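PDB 6ICA: aminopeptidase from Legionella pneumophila subsp. pneumophila, which probably acts as a zinc-dependent aminopeptidase of the M28 family, removing residues from the N-terminal ends of peptides. Local coordinates for residues A230-I235 with P276-W281. Residues are numbered along the deposited sequence; the frame is centred on the assembly and turned at random.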
ATOM      1  N   ALA A 230     -12.109   2.514 -19.118  1.00 28.54           N
ATOM      2  CA  ALA A 230     -12.830   3.333 -18.153  1.00 27.19           C
ATOM      3  C   ALA A 230     -11.924   3.540 -16.945  1.00 29.52           C
ATOM      4  O   ALA A 230     -11.027   2.726 -16.708  1.00 21.44           O
ATOM      5  CB  ALA A 230     -14.153   2.672 -17.745  1.00 21.89           C
ATOM      6  N   PRO A 231     -12.140   4.632 -16.190  1.00 25.64           N
ATOM      7  CA  PRO A 231     -11.287   4.867 -15.022  1.00 23.27           C
ATOM      8  C   PRO A 231     -11.300   3.668 -14.068  1.00 22.46           C
ATOM      9  O   PRO A 231     -12.354   3.141 -13.722  1.00 21.26           O
ATOM     10  CB  PRO A 231     -11.896   6.122 -14.390  1.00 20.74           C
ATOM     11  CG  PRO A 231     -12.516   6.860 -15.582  1.00 21.49           C
ATOM     12  CD  PRO A 231     -13.075   5.748 -16.431  1.00 23.18           C
ATOM     13  N   ALA A 232     -10.107   3.252 -13.668  1.00 20.74           N
ATOM     14  CA  ALA A 232      -9.898   1.987 -12.980  1.00 22.77           C
ATOM     15  C   ALA A 232     -10.123   2.055 -11.477  1.00 22.32           C
ATOM     16  O   ALA A 232     -10.049   3.120 -10.864  1.00 21.24           O
ATOM     17  CB  ALA A 232      -8.471   1.489 -13.257  1.00 16.79           C
ATOM     18  N   ILE A 233     -10.380   0.891 -10.892  1.00 17.10           N
ATOM     19  CA  ILE A 233     -10.369   0.727  -9.442  1.00 20.21           C
ATOM     20  C   ILE A 233      -9.046   0.072  -9.039  1.00 21.06           C
ATOM     21  O   ILE A 233      -8.646  -0.932  -9.638  1.00 22.66           O
ATOM     22  CB  ILE A 233     -11.553  -0.155  -8.943  1.00 18.58           C
ATOM     23  CG1 ILE A 233     -12.908   0.433  -9.385  1.00 21.39           C
ATOM     24  CG2 ILE A 233     -11.489  -0.332  -7.426  1.00 12.60           C
ATOM     25  CD1 ILE A 233     -13.129   1.866  -8.976  1.00 19.36           C
ATOM     26  N   VAL A 234      -8.372   0.616  -8.029  1.00 15.89           N
ATOM     27  CA  VAL A 234      -7.078   0.059  -7.628  1.00 12.12           C
ATOM     28  C   VAL A 234      -7.079  -0.434  -6.164  1.00 15.22           C
ATOM     29  O   VAL A 234      -7.469   0.283  -5.244  1.00 16.64           O
ATOM     30  CB  VAL A 234      -5.945   1.090  -7.827  1.00 14.20           C
ATOM     31  CG1 VAL A 234      -4.600   0.543  -7.301  1.00 14.57           C
ATOM     32  CG2 VAL A 234      -5.838   1.516  -9.298  1.00 13.06           C
ATOM     33  N   ILE A 235      -6.627  -1.666  -5.968  1.00 14.37           N
ATOM     34  CA  ILE A 235      -6.463  -2.221  -4.641  1.00 13.57           C
ATOM     35  C   ILE A 235      -5.011  -2.581  -4.423  1.00 15.94           C
ATOM     36  O   ILE A 235      -4.438  -3.375  -5.182  1.00 17.07           O
ATOM     37  CB  ILE A 235      -7.346  -3.462  -4.444  1.00 18.66           C
ATOM     38  CG1 ILE A 235      -8.823  -3.063  -4.545  1.00 24.04           C
ATOM     39  CG2 ILE A 235      -7.057  -4.105  -3.109  1.00 12.98           C
ATOM     40  CD1 ILE A 235      -9.704  -4.140  -5.085  1.00 30.37           C
ATOM     41  N   PRO A 276     -11.928  -1.650 -15.224  1.00 19.84           N
ATOM     42  CA  PRO A 276     -10.841  -2.571 -14.903  1.00 16.40           C
ATOM     43  C   PRO A 276     -10.511  -2.505 -13.413  1.00 20.65           C
ATOM     44  O   PRO A 276     -10.610  -1.441 -12.793  1.00 20.50           O
ATOM     45  CB  PRO A 276      -9.674  -2.067 -15.760  1.00 17.10           C
ATOM     46  CG  PRO A 276      -9.975  -0.640 -16.045  1.00 22.76           C
ATOM     47  CD  PRO A 276     -11.471  -0.446 -15.948  1.00 21.43           C
ATOM     48  N   ILE A 277     -10.130  -3.641 -12.844  1.00 20.65           N
ATOM     49  CA  ILE A 277      -9.755  -3.700 -11.440  1.00 16.97           C
ATOM     50  C   ILE A 277      -8.292  -4.081 -11.349  1.00 20.88           C
ATOM     51  O   ILE A 277      -7.893  -5.143 -11.860  1.00 16.88           O
ATOM     52  CB  ILE A 277     -10.609  -4.723 -10.659  1.00 18.00           C
ATOM     53  CG1 ILE A 277     -12.091  -4.369 -10.778  1.00 20.31           C
ATOM     54  CG2 ILE A 277     -10.161  -4.792  -9.193  1.00 19.14           C
ATOM     55  CD1 ILE A 277     -13.065  -5.470 -10.351  1.00 20.39           C
ATOM     56  N   TYR A 278      -7.488  -3.211 -10.738  1.00 14.96           N
ATOM     57  CA  TYR A 278      -6.084  -3.513 -10.523  1.00 13.13           C
ATOM     58  C   TYR A 278      -5.834  -3.986  -9.094  1.00 19.62           C
ATOM     59  O   TYR A 278      -6.349  -3.403  -8.123  1.00 15.33           O
ATOM     60  CB  TYR A 278      -5.191  -2.301 -10.816  1.00 14.77           C
ATOM     61  CG  TYR A 278      -5.069  -1.897 -12.281  1.00 14.00           C
ATOM     62  CD1 TYR A 278      -5.986  -1.034 -12.866  1.00 15.16           C
ATOM     63  CD2 TYR A 278      -4.024  -2.368 -13.069  1.00 20.08           C
ATOM     64  CE1 TYR A 278      -5.878  -0.658 -14.192  1.00 20.44           C
ATOM     65  CE2 TYR A 278      -3.901  -2.002 -14.399  1.00 13.89           C
ATOM     66  CZ  TYR A 278      -4.836  -1.141 -14.955  1.00 22.65           C
ATOM     67  OH  TYR A 278      -4.733  -0.751 -16.271  1.00 27.24           O
ATOM     68  N   PHE A 279      -5.063  -5.064  -8.982  1.00 13.09           N
ATOM     69  CA  PHE A 279      -4.469  -5.474  -7.714  1.00 13.30           C
ATOM     70  C   PHE A 279      -2.975  -5.257  -7.832  1.00 13.26           C
ATOM     71  O   PHE A 279      -2.326  -5.795  -8.732  1.00 12.51           O
ATOM     72  CB  PHE A 279      -4.778  -6.944  -7.373  1.00 12.96           C
ATOM     73  CG  PHE A 279      -6.197  -7.182  -6.944  1.00 14.47           C
ATOM     74  CD1 PHE A 279      -7.188  -7.421  -7.890  1.00 11.43           C
ATOM     75  CD2 PHE A 279      -6.547  -7.155  -5.600  1.00 14.41           C
ATOM     76  CE1 PHE A 279      -8.504  -7.649  -7.505  1.00 17.52           C
ATOM     77  CE2 PHE A 279      -7.860  -7.374  -5.203  1.00 20.44           C
ATOM     78  CZ  PHE A 279      -8.848  -7.614  -6.157  1.00 18.78           C
ATOM     79  N   ILE A 280      -2.430  -4.469  -6.918  1.00 13.19           N
ATOM     80  CA  ILE A 280      -1.048  -4.034  -7.021  1.00 14.09           C
ATOM     81  C   ILE A 280      -0.269  -4.324  -5.742  1.00 14.57           C
ATOM     82  O   ILE A 280      -0.704  -3.999  -4.645  1.00 13.06           O
ATOM     83  CB  ILE A 280      -0.980  -2.524  -7.338  1.00 19.48           C
ATOM     84  CG1 ILE A 280      -1.817  -2.212  -8.594  1.00 18.57           C
ATOM     85  CG2 ILE A 280       0.487  -2.056  -7.444  1.00 10.63           C
ATOM     86  CD1 ILE A 280      -1.708  -0.773  -9.106  1.00 13.53           C
ATOM     87  N   TRP A 281       0.883  -4.955  -5.889  1.00 15.32           N
ATOM     88  CA  TRP A 281       1.773  -5.143  -4.767  1.00 11.32           C
ATOM     89  C   TRP A 281       2.980  -4.261  -5.005  1.00 15.06           C
ATOM     90  O   TRP A 281       3.796  -4.539  -5.889  1.00 17.63           O
ATOM     91  CB  TRP A 281       2.158  -6.621  -4.610  1.00  9.53           C
ATOM     92  CG  TRP A 281       1.000  -7.499  -4.144  1.00 14.53           C
ATOM     93  CD1 TRP A 281       0.751  -7.922  -2.857  1.00 11.71           C
ATOM     94  CD2 TRP A 281      -0.052  -8.056  -4.953  1.00  9.94           C
ATOM     95  NE1 TRP A 281      -0.380  -8.712  -2.825  1.00 11.54           N
ATOM     96  CE2 TRP A 281      -0.892  -8.807  -4.094  1.00 13.46           C
ATOM     97  CE3 TRP A 281      -0.363  -7.997  -6.319  1.00 10.85           C
ATOM     98  CZ2 TRP A 281      -2.026  -9.489  -4.558  1.00 12.79           C
ATOM     99  CZ3 TRP A 281      -1.487  -8.674  -6.780  1.00 12.96           C
ATOM    100  CH2 TRP A 281      -2.302  -9.414  -5.900  1.00 13.65           C
TER
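I235 and F279 run alongside one another on one face of a parallel strand pair. CB of I235 sits 4.0 Å from CD2 of F279. With chi1 at -64°, CG2 stands anti to the backbone N and approaches CD2 and CE2 of the phenyl ring, while the CG1 branch carries CD1 farther out, 3.7 Å from CE2 of F279. The same methyl also meets CG2 of I277 at 4.2 Å, so one branched side chain packs against two neighbours. Isoleucine suits the place: branching at CB is easily accommodated in an extended backbone and supplies two apolar arms, to which the flat F279 ring offers CD2, CE2 and CZ.

Beneath them the backbones form a regular parallel ladder. I233 N donates to P276 O, and I233 O accepts from Y278 N at 2.8 Å (N-H...O 170°); I235 then repeats the pattern with Y278 O and I280 N. P276 lacks an N-H but needs only its carbonyl here.

On the face of V234 and Y278, the broad tyrosine ring reaches back along the pair, its CE1 edge meeting the single methyl CB of A232 in plane at 3.5 Å. Beta-branched V234, equally suited to a strand, touches CD1 of I280 with CG1 at 3.7 Å.

The beta-alpha-beta crossover through helix 249-268 joins these neighbouring strands of the M28 peptidase mixed sheet, strand 232-238 ending at zinc ligand H238. That helix packs on I235 and F279, helix 402-420 on I233, I235 and I277, and strands 306-311 and 217-224 flank the pair.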